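Local coordinates for dehalogenase (Rhodospirillaceae, PDB 6A41), which probably removes halogen from organic substrates and belongs to a reductase family of the NAD(P)-binding Rossmann clan, at residues 20-25 with 50-55; 32-37 with 46-51; 54-59 with 71-76. All blocks are in the same frame, centred on the assembly; numbering follows the deposited sequence.

Contact 1 (20-25 with 50-55)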
loop_
_atom_site.group_PDB
_atom_site.type_symbol
_atom_site.label_atom_id
_atom_site.label_comp_id
_atom_site.label_asym_id
_atom_site.label_seq_id
_atom_site.Cartn_x
_atom_site.Cartn_y
_atom_site.Cartn_z
ATOM N N GLY A 20 -15.668 -14.005 -19.380
ATOM C CA GLY A 20 -16.053 -12.541 -19.198
ATOM C C GLY A 20 -15.195 -11.700 -20.124
ATOM O O GLY A 20 -15.688 -10.820 -20.784
ATOM N N THR A 21 -13.863 -11.961 -20.128
ATOM C CA THR A 21 -12.999 -11.166 -20.897
ATOM C C THR A 21 -13.301 -11.374 -22.403
ATOM O O THR A 21 -13.338 -10.442 -23.115
ATOM C CB THR A 21 -11.525 -11.463 -20.618
ATOM O OG1 THR A 21 -11.284 -11.293 -19.182
ATOM C CG2 THR A 21 -10.638 -10.497 -21.408
ATOM N N THR A 22 -13.495 -12.612 -22.854
ATOM C CA THR A 22 -13.772 -12.846 -24.284
ATOM C C THR A 22 -14.986 -12.041 -24.739
ATOM O O THR A 22 -14.980 -11.339 -25.774
ATOM C CB THR A 22 -14.097 -14.329 -24.508
ATOM O OG1 THR A 22 -12.957 -15.112 -24.247
ATOM C CG2 THR A 22 -14.529 -14.582 -25.944
ATOM N N ARG A 23 -16.017 -12.189 -23.926
ATOM C CA ARG A 23 -17.335 -11.581 -24.181
ATOM C C ARG A 23 -17.278 -10.049 -24.324
ATOM O O ARG A 23 -17.807 -9.444 -25.318
ATOM C CB ARG A 23 -18.336 -11.948 -23.064
ATOM C CG ARG A 23 -19.735 -11.502 -23.349
ATOM C CD ARG A 23 -20.771 -11.785 -22.219
ATOM N NE ARG A 23 -20.765 -13.192 -21.974
ATOM C CZ ARG A 23 -20.276 -13.869 -20.933
ATOM N NH1 ARG A 23 -19.757 -13.330 -19.892
ATOM N NH2 ARG A 23 -20.352 -15.206 -21.002
ATOM N N ILE A 24 -16.659 -9.410 -23.354
ATOM C CA ILE A 24 -16.516 -7.949 -23.424
ATOM C C ILE A 24 -15.548 -7.512 -24.526
ATOM O O ILE A 24 -15.878 -6.548 -25.241
ATOM C CB ILE A 24 -16.123 -7.370 -22.044
ATOM C CG1 ILE A 24 -17.198 -7.657 -20.955
ATOM C CG2 ILE A 24 -15.987 -5.858 -22.127
ATOM C CD1 ILE A 24 -18.600 -7.166 -21.310
ATOM N N ALA A 25 -14.407 -8.196 -24.690
ATOM C CA ALA A 25 -13.436 -7.795 -25.700
ATOM C C ALA A 25 -14.130 -7.811 -27.093
ATOM O O ALA A 25 -13.981 -6.916 -27.904
ATOM C CB ALA A 25 -12.279 -8.749 -25.667
ATOM N N SER A 50 -18.387 -21.416 -30.936
ATOM C CA SER A 50 -19.796 -21.259 -31.166
ATOM C C SER A 50 -20.436 -20.369 -30.071
ATOM O O SER A 50 -21.381 -19.623 -30.317
ATOM C CB SER A 50 -20.426 -22.627 -31.337
ATOM O OG SER A 50 -20.768 -23.071 -30.078
ATOM N N GLN A 51 -19.928 -20.428 -28.845
ATOM C CA GLN A 51 -20.370 -19.542 -27.752
ATOM C C GLN A 51 -19.909 -18.094 -27.946
ATOM O O GLN A 51 -20.678 -17.175 -27.617
ATOM C CB GLN A 51 -19.824 -20.106 -26.465
ATOM C CG GLN A 51 -20.244 -19.584 -25.146
ATOM C CD GLN A 51 -19.662 -20.548 -24.041
ATOM O OE1 GLN A 51 -18.917 -21.653 -24.284
ATOM N NE2 GLN A 51 -20.008 -20.188 -22.856
ATOM N N PHE A 52 -18.723 -17.892 -28.553
ATOM C CA PHE A 52 -18.141 -16.571 -28.720
ATOM C C PHE A 52 -17.717 -16.333 -30.160
ATOM O O PHE A 52 -16.513 -16.310 -30.470
ATOM C CB PHE A 52 -16.926 -16.454 -27.779
ATOM C CG PHE A 52 -17.272 -16.639 -26.324
ATOM C CD1 PHE A 52 -18.009 -15.668 -25.639
ATOM C CD2 PHE A 52 -16.927 -17.785 -25.643
ATOM C CE1 PHE A 52 -18.409 -15.848 -24.299
ATOM C CE2 PHE A 52 -17.226 -17.913 -24.264
ATOM C CZ PHE A 52 -18.007 -16.985 -23.627
ATOM N N PRO A 53 -18.664 -16.187 -31.095
ATOM C CA PRO A 53 -18.370 -16.061 -32.497
ATOM C C PRO A 53 -17.502 -14.830 -32.733
ATOM O O PRO A 53 -17.819 -13.764 -32.205
ATOM C CB PRO A 53 -19.765 -15.793 -33.129
ATOM C CG PRO A 53 -20.702 -16.467 -32.177
ATOM C CD PRO A 53 -20.134 -16.188 -30.861
ATOM N N GLY A 54 -16.447 -15.048 -33.524
ATOM C CA GLY A 54 -15.418 -14.092 -33.803
ATOM C C GLY A 54 -14.201 -14.391 -32.992
ATOM O O GLY A 54 -13.206 -13.911 -33.346
ATOM N N ALA A 55 -14.256 -15.099 -31.849
ATOM C CA ALA A 55 -13.062 -15.521 -31.095
ATOM C C ALA A 55 -12.453 -16.762 -31.783
ATOM O O ALA A 55 -13.195 -17.572 -32.271
ATOM C CB ALA A 55 -13.383 -15.878 -29.677
#
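Thr22 presses its methyl group against the base of the Phe52 ring, and this is the tight part of the contact. Thr22 CG2 lies 3.4 Å from Phe52 CG and 3.6 Å from Phe52 CB. The methyl is anti to the backbone N of Thr22, which turns it out of helix 18-27 toward the ring. It also reaches Ala55 CB, at 4.1 Å from Thr22 CG2. The three residues are buried. The hydroxyl of Thr22 is used elsewhere: OG1 bonds to Gly18 O and to Tyr48 OH. Both segments belong to the Rossmann-type fold. Helix 18-27 follows strand 7-10, the first strand of the chain, and Phe52 is the first residue beyond helix 42-51. A type II beta turn from Phe52 to Ala55 then leads the chain back toward strand 56-57. Ala55 N closes this turn on Phe52 O at 2.9 Å, and Gly54 has the positive phi that its third position needs. The outer end of the ring is looser. Arg23 NH2 sits at the ring edge, near its plane, 3.9 Å from Phe52 CE1. The guanidinium and ring planes are 52° apart, so Arg23 does not stack on the ring. Arg23 is partly exposed, and its charge is paired through NH1 with Asp215. On the ring face opposite Thr22, the Gln51 CG methylene covers part of the rim.

Contact 2 (32-37 with 46-51)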
loop_
_atom_site.group_PDB
_atom_site.type_symbol
_atom_site.label_atom_id
_atom_site.label_comp_id
_atom_site.label_asym_id
_atom_site.label_seq_id
_atom_site.Cartn_x
_atom_site.Cartn_y
_atom_site.Cartn_z
ATOM N N VAL A 32 -10.057 -11.716 -30.749
ATOM C CA VAL A 32 -9.686 -12.500 -29.633
ATOM C C VAL A 32 -9.123 -13.839 -30.119
ATOM O O VAL A 32 -9.754 -14.555 -30.904
ATOM C CB VAL A 32 -10.904 -12.731 -28.712
ATOM C CG1 VAL A 32 -10.543 -13.691 -27.605
ATOM C CG2 VAL A 32 -11.412 -11.378 -28.173
ATOM N N LEU A 33 -7.949 -14.165 -29.611
ATOM C CA LEU A 33 -7.285 -15.422 -29.718
ATOM C C LEU A 33 -7.242 -16.076 -28.339
ATOM O O LEU A 33 -6.899 -15.409 -27.347
ATOM C CB LEU A 33 -5.849 -15.207 -30.133
ATOM C CG LEU A 33 -5.615 -14.402 -31.386
ATOM C CD1 LEU A 33 -4.164 -14.345 -31.704
ATOM C CD2 LEU A 33 -6.521 -14.879 -32.548
ATOM N N ALA A 34 -7.594 -17.324 -28.255
ATOM C CA ALA A 34 -7.750 -17.967 -26.958
ATOM C C ALA A 34 -6.948 -19.235 -26.930
ATOM O O ALA A 34 -7.097 -20.071 -27.833
ATOM C CB ALA A 34 -9.220 -18.282 -26.666
ATOM N N HIS A 35 -6.215 -19.402 -25.855
ATOM C CA HIS A 35 -5.551 -20.653 -25.459
ATOM C C HIS A 35 -6.361 -21.371 -24.365
ATOM O O HIS A 35 -7.002 -20.733 -23.528
ATOM C CB HIS A 35 -4.149 -20.359 -24.944
ATOM C CG HIS A 35 -3.619 -21.406 -24.013
ATOM N ND1 HIS A 35 -3.800 -21.308 -22.657
ATOM C CD2 HIS A 35 -2.940 -22.573 -24.231
ATOM C CE1 HIS A 35 -3.303 -22.399 -22.076
ATOM N NE2 HIS A 35 -2.774 -23.184 -22.999
ATOM N N ASP A 36 -6.340 -22.692 -24.398
ATOM C CA ASP A 36 -6.792 -23.474 -23.280
ATOM C C ASP A 36 -6.144 -24.875 -23.392
ATOM O O ASP A 36 -6.062 -25.412 -24.482
ATOM C CB ASP A 36 -8.347 -23.549 -23.195
ATOM C CG ASP A 36 -8.842 -24.139 -21.863
ATOM O OD1 ASP A 36 -8.906 -23.329 -20.858
ATOM O OD2 ASP A 36 -9.120 -25.423 -21.821
ATOM N N PRO A 37 -5.823 -25.511 -22.251
ATOM C CA PRO A 37 -5.369 -26.894 -22.352
ATOM C C PRO A 37 -6.322 -27.820 -23.016
ATOM O O PRO A 37 -5.908 -28.843 -23.492
ATOM C CB PRO A 37 -5.259 -27.360 -20.890
ATOM C CG PRO A 37 -5.046 -26.114 -20.190
ATOM C CD PRO A 37 -5.833 -25.053 -20.860
ATOM N N HIS A 46 -14.587 -25.969 -30.939
ATOM C CA HIS A 46 -15.877 -25.701 -31.558
ATOM C C HIS A 46 -16.910 -25.130 -30.580
ATOM O O HIS A 46 -17.629 -24.230 -30.909
ATOM C CB HIS A 46 -16.463 -26.928 -32.279
ATOM C CG HIS A 46 -15.565 -27.447 -33.405
ATOM N ND1 HIS A 46 -15.636 -28.759 -33.913
ATOM C CD2 HIS A 46 -14.513 -26.853 -34.056
ATOM C CE1 HIS A 46 -14.705 -28.918 -34.846
ATOM N NE2 HIS A 46 -13.985 -27.801 -34.917
ATOM N N LYS A 47 -16.987 -25.665 -29.421
ATOM C CA LYS A 47 -17.857 -25.165 -28.357
ATOM C C LYS A 47 -17.480 -23.712 -27.949
ATOM O O LYS A 47 -18.368 -22.813 -27.825
ATOM C CB LYS A 47 -17.676 -26.116 -27.199
ATOM C CG LYS A 47 -18.473 -25.917 -25.969
ATOM C CD LYS A 47 -18.121 -27.062 -24.988
ATOM C CE LYS A 47 -19.393 -27.593 -24.345
ATOM N NZ LYS A 47 -20.053 -26.383 -23.779
ATOM N N TYR A 48 -16.176 -23.429 -27.802
ATOM C CA TYR A 48 -15.784 -22.013 -27.450
ATOM C C TYR A 48 -16.200 -21.029 -28.580
ATOM O O TYR A 48 -16.745 -19.962 -28.402
ATOM C CB TYR A 48 -14.290 -21.951 -27.173
ATOM C CG TYR A 48 -13.738 -20.559 -26.945
ATOM C CD1 TYR A 48 -14.006 -19.863 -25.765
ATOM C CD2 TYR A 48 -12.991 -19.963 -27.910
ATOM C CE1 TYR A 48 -13.526 -18.588 -25.549
ATOM C CE2 TYR A 48 -12.513 -18.708 -27.704
ATOM C CZ TYR A 48 -12.820 -17.983 -26.519
ATOM O OH TYR A 48 -12.161 -16.698 -26.352
ATOM N N GLU A 49 -15.856 -21.390 -29.797
ATOM C CA GLU A 49 -16.072 -20.587 -30.940
ATOM C C GLU A 49 -17.589 -20.427 -31.228
ATOM O O GLU A 49 -18.015 -19.339 -31.664
ATOM C CB GLU A 49 -15.316 -21.077 -32.163
ATOM C CG GLU A 49 -13.787 -20.956 -32.001
ATOM C CD GLU A 49 -12.976 -21.299 -33.242
ATOM O OE1 GLU A 49 -13.612 -21.790 -34.228
ATOM O OE2 GLU A 49 -11.747 -21.083 -33.276
ATOM N N SER A 50 -18.387 -21.416 -30.936
ATOM C CA SER A 50 -19.796 -21.259 -31.166
ATOM C C SER A 50 -20.436 -20.369 -30.071
ATOM O O SER A 50 -21.381 -19.623 -30.317
ATOM C CB SER A 50 -20.426 -22.627 -31.337
ATOM O OG SER A 50 -20.768 -23.071 -30.078
ATOM N N GLN A 51 -19.928 -20.428 -28.845
ATOM C CA GLN A 51 -20.370 -19.542 -27.752
ATOM C C GLN A 51 -19.909 -18.094 -27.946
ATOM O O GLN A 51 -20.678 -17.175 -27.617
ATOM C CB GLN A 51 -19.824 -20.106 -26.465
ATOM C CG GLN A 51 -20.244 -19.584 -25.146
ATOM C CD GLN A 51 -19.662 -20.548 -24.041
ATOM O OE1 GLN A 51 -18.917 -21.653 -24.284
ATOM N NE2 GLN A 51 -20.008 -20.188 -22.856
#
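The Tyr48 ring meets Ala34 obliquely, with the strand methyl at its phenol end. Ala34 CB is 3.5 Å from Tyr48 CE2 and 3.6 Å from Tyr48 CZ. Two other rings meet the same phenol ring: Phe52 with planes at about 50° and Phe39 at about 45°. The oxygen is packed as closely as the carbons. Tyr48 OH lies 3.4 Å from Ala34 CB, and Val32 CG1 approaches the same oxygen to 3.6 Å. Val32 and Tyr48 cross at about a right angle. Val32 and Ala34 turn their side chains toward the helix, while Leu33 between them points away. Tyr48 has CG anti to its backbone N (chi1 174°), and this lays the ring across from helix 42-51 to the strand. All three touching residues are buried, yet the phenol oxygen has a polar mate, Thr22 OG1 on helix 18-27. That bond is likely to hold the oxygen in place against Val32 and Ala34. The contact joins the strand and helix of the beta-alpha-beta unit made by strand 31-34, helix 42-51 and strand 56-57, a building block of the Rossmann fold.

Contact 3 (54-59 with 71-76)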
loop_
_atom_site.group_PDB
_atom_site.type_symbol
_atom_site.label_atom_id
_atom_site.label_comp_id
_atom_site.label_asym_id
_atom_site.label_seq_id
_atom_site.Cartn_x
_atom_site.Cartn_y
_atom_site.Cartn_z
ATOM N N GLY A 54 -16.447 -15.048 -33.524
ATOM C CA GLY A 54 -15.418 -14.092 -33.803
ATOM C C GLY A 54 -14.201 -14.391 -32.992
ATOM O O GLY A 54 -13.206 -13.911 -33.346
ATOM N N ALA A 55 -14.256 -15.099 -31.849
ATOM C CA ALA A 55 -13.062 -15.521 -31.095
ATOM C C ALA A 55 -12.453 -16.762 -31.783
ATOM O O ALA A 55 -13.195 -17.572 -32.271
ATOM C CB ALA A 55 -13.383 -15.878 -29.677
ATOM N N HIS A 56 -11.132 -16.874 -31.791
ATOM C CA HIS A 56 -10.411 -18.021 -32.410
ATOM C C HIS A 56 -9.771 -18.900 -31.296
ATOM O O HIS A 56 -8.858 -18.454 -30.528
ATOM C CB HIS A 56 -9.320 -17.513 -33.317
ATOM C CG HIS A 56 -8.514 -18.619 -33.972
ATOM N ND1 HIS A 56 -8.980 -19.347 -35.057
ATOM C CD2 HIS A 56 -7.269 -19.092 -33.721
ATOM C CE1 HIS A 56 -8.086 -20.287 -35.374
ATOM N NE2 HIS A 56 -7.010 -20.111 -34.618
ATOM N N ALA A 57 -10.131 -20.158 -31.257
ATOM C CA ALA A 57 -9.519 -21.120 -30.324
ATOM C C ALA A 57 -8.229 -21.678 -30.978
ATOM O O ALA A 57 -8.282 -22.273 -32.075
ATOM C CB ALA A 57 -10.527 -22.212 -30.009
ATOM N N LEU A 58 -7.081 -21.510 -30.330
ATOM C CA LEU A 58 -5.810 -21.976 -30.878
ATOM C C LEU A 58 -5.638 -23.455 -30.572
ATOM O O LEU A 58 -5.942 -23.943 -29.432
ATOM C CB LEU A 58 -4.682 -21.219 -30.179
ATOM C CG LEU A 58 -4.705 -19.732 -30.554
ATOM C CD1 LEU A 58 -3.893 -18.954 -29.493
ATOM C CD2 LEU A 58 -4.023 -19.535 -31.884
ATOM N N SER A 59 -5.191 -24.200 -31.557
ATOM C CA SER A 59 -5.160 -25.655 -31.403
ATOM C C SER A 59 -3.837 -26.113 -30.726
ATOM O O SER A 59 -3.751 -27.217 -30.240
ATOM C CB SER A 59 -5.383 -26.340 -32.773
ATOM O OG SER A 59 -4.381 -25.869 -33.619
ATOM N N LEU A 71 0.872 -15.811 -32.888
ATOM C CA LEU A 71 1.538 -14.745 -33.658
ATOM C C LEU A 71 1.364 -14.890 -35.149
ATOM O O LEU A 71 1.229 -13.916 -35.843
ATOM C CB LEU A 71 3.045 -14.700 -33.360
ATOM C CG LEU A 71 3.329 -13.997 -32.033
ATOM C CD1 LEU A 71 4.798 -14.147 -31.709
ATOM C CD2 LEU A 71 3.015 -12.439 -32.115
ATOM N N LYS A 72 1.473 -16.101 -35.672
ATOM C CA LYS A 72 1.125 -16.384 -37.060
ATOM C C LYS A 72 -0.289 -15.976 -37.508
ATOM O O LYS A 72 -0.504 -15.632 -38.653
ATOM C CB LYS A 72 1.257 -17.884 -37.318
ATOM C CG LYS A 72 2.504 -18.327 -37.988
ATOM C CD LYS A 72 2.221 -18.634 -39.472
ATOM C CE LYS A 72 3.119 -19.735 -39.995
ATOM N NZ LYS A 72 4.549 -19.470 -39.570
ATOM N N ARG A 73 -1.275 -15.986 -36.624
ATOM C CA ARG A 73 -2.635 -15.754 -37.057
ATOM C C ARG A 73 -2.769 -14.380 -37.719
ATOM O O ARG A 73 -3.334 -14.332 -38.812
ATOM C CB ARG A 73 -3.623 -15.897 -35.886
ATOM C CG ARG A 73 -5.073 -15.606 -36.227
ATOM C CD ARG A 73 -5.751 -16.852 -36.640
ATOM N NE ARG A 73 -7.179 -16.681 -36.811
ATOM C CZ ARG A 73 -7.950 -17.505 -37.530
ATOM N NH1 ARG A 73 -7.448 -18.553 -38.172
ATOM N NH2 ARG A 73 -9.247 -17.267 -37.623
ATOM N N HIS A 74 -2.348 -13.298 -37.042
ATOM C CA HIS A 74 -2.413 -11.924 -37.555
ATOM C C HIS A 74 -1.129 -11.213 -37.678
ATOM O O HIS A 74 -1.062 -10.106 -38.264
ATOM C CB HIS A 74 -3.359 -11.036 -36.692
ATOM C CG HIS A 74 -4.722 -11.548 -36.716
ATOM N ND1 HIS A 74 -5.471 -11.554 -37.889
ATOM C CD2 HIS A 74 -5.417 -12.280 -35.817
ATOM C CE1 HIS A 74 -6.610 -12.195 -37.676
ATOM N NE2 HIS A 74 -6.606 -12.630 -36.424
ATOM N N GLY A 75 -0.085 -11.845 -37.198
ATOM C CA GLY A 75 1.256 -11.225 -37.303
ATOM C C GLY A 75 1.642 -10.603 -36.006
ATOM O O GLY A 75 2.783 -10.217 -35.863
ATOM N N HIS A 76 0.693 -10.319 -35.081
ATOM C CA HIS A 76 1.067 -9.644 -33.844
ATOM C C HIS A 76 0.061 -9.904 -32.799
ATOM O O HIS A 76 -0.983 -10.333 -33.107
ATOM C CB HIS A 76 1.182 -8.108 -34.074
ATOM C CG HIS A 76 -0.101 -7.417 -34.345
ATOM N ND1 HIS A 76 -0.723 -7.471 -35.563
ATOM C CD2 HIS A 76 -0.969 -6.767 -33.512
ATOM C CE1 HIS A 76 -1.867 -6.811 -35.520
ATOM N NE2 HIS A 76 -2.054 -6.395 -34.281
#
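Arg73 lays its guanidinium flat on the imidazole of His56. From Arg73 CB, which points toward the strand, CG leaves anti to the backbone N (chi1 177°), and a bend at chi2 (91°) carries the chain over the ring. Arg73 CD comes first, 4.0 Å from the centroid of the His56 ring in a CH-pi contact over its face. Arg73 NE follows, 3.7 Å from His56 CG. Arg73 CZ is 3.3 Å from His56 ND1. At the tip, Arg73 NH1 is 3.4 Å from His56 CE1. Arg73 NH2 is close to His56 ND1, but the angle is poor for a hydrogen bond. The two groups are stacked, with centres 3.6 Å apart and planes at 17°. A positive group so near would be expected to disfavour protonation of the imidazole. Leu58 CD2 lies in plane at the ring edge. Exchanging His56 for an alanine takes away the flat surface under the arginine and is likely to leave the guanidinium free to swing into solvent. The contact is at the surface. His56 lies on strand 56-57, an edge strand of the sheet within this chain, and is bonded through its backbone to strand 31-34. Arg73 comes from helix 63-74. Both touch Leu33 of strand 31-34, and Glu49 of helix 42-51 also touches His56.

How the contacts relate
The three contacts lie at one edge of the parallel sheet. The centres of contacts 1 and 2 are 8 Å apart, those of 2 and 3 are 11 Å apart, and those of 1 and 3 are 14 Å apart. Contact 2 nests inside the span of contact 1, and both use helix 42-51. Contact 3 follows contact 2 along the chain and shares Gly54 and Ala55 with contact 1. Contacts 2 and 3 reach neighbouring strands, 31-34 and 56-57. They are tied by Ala34 N to His56 O and by Glu49 OE2 to Ala57 N, both probable hydrogen bonds. Together the three link helices 18-27, 42-51 and 63-74 with edge strand 56-57 of the Rossmann-type sheet and its neighbour 31-34.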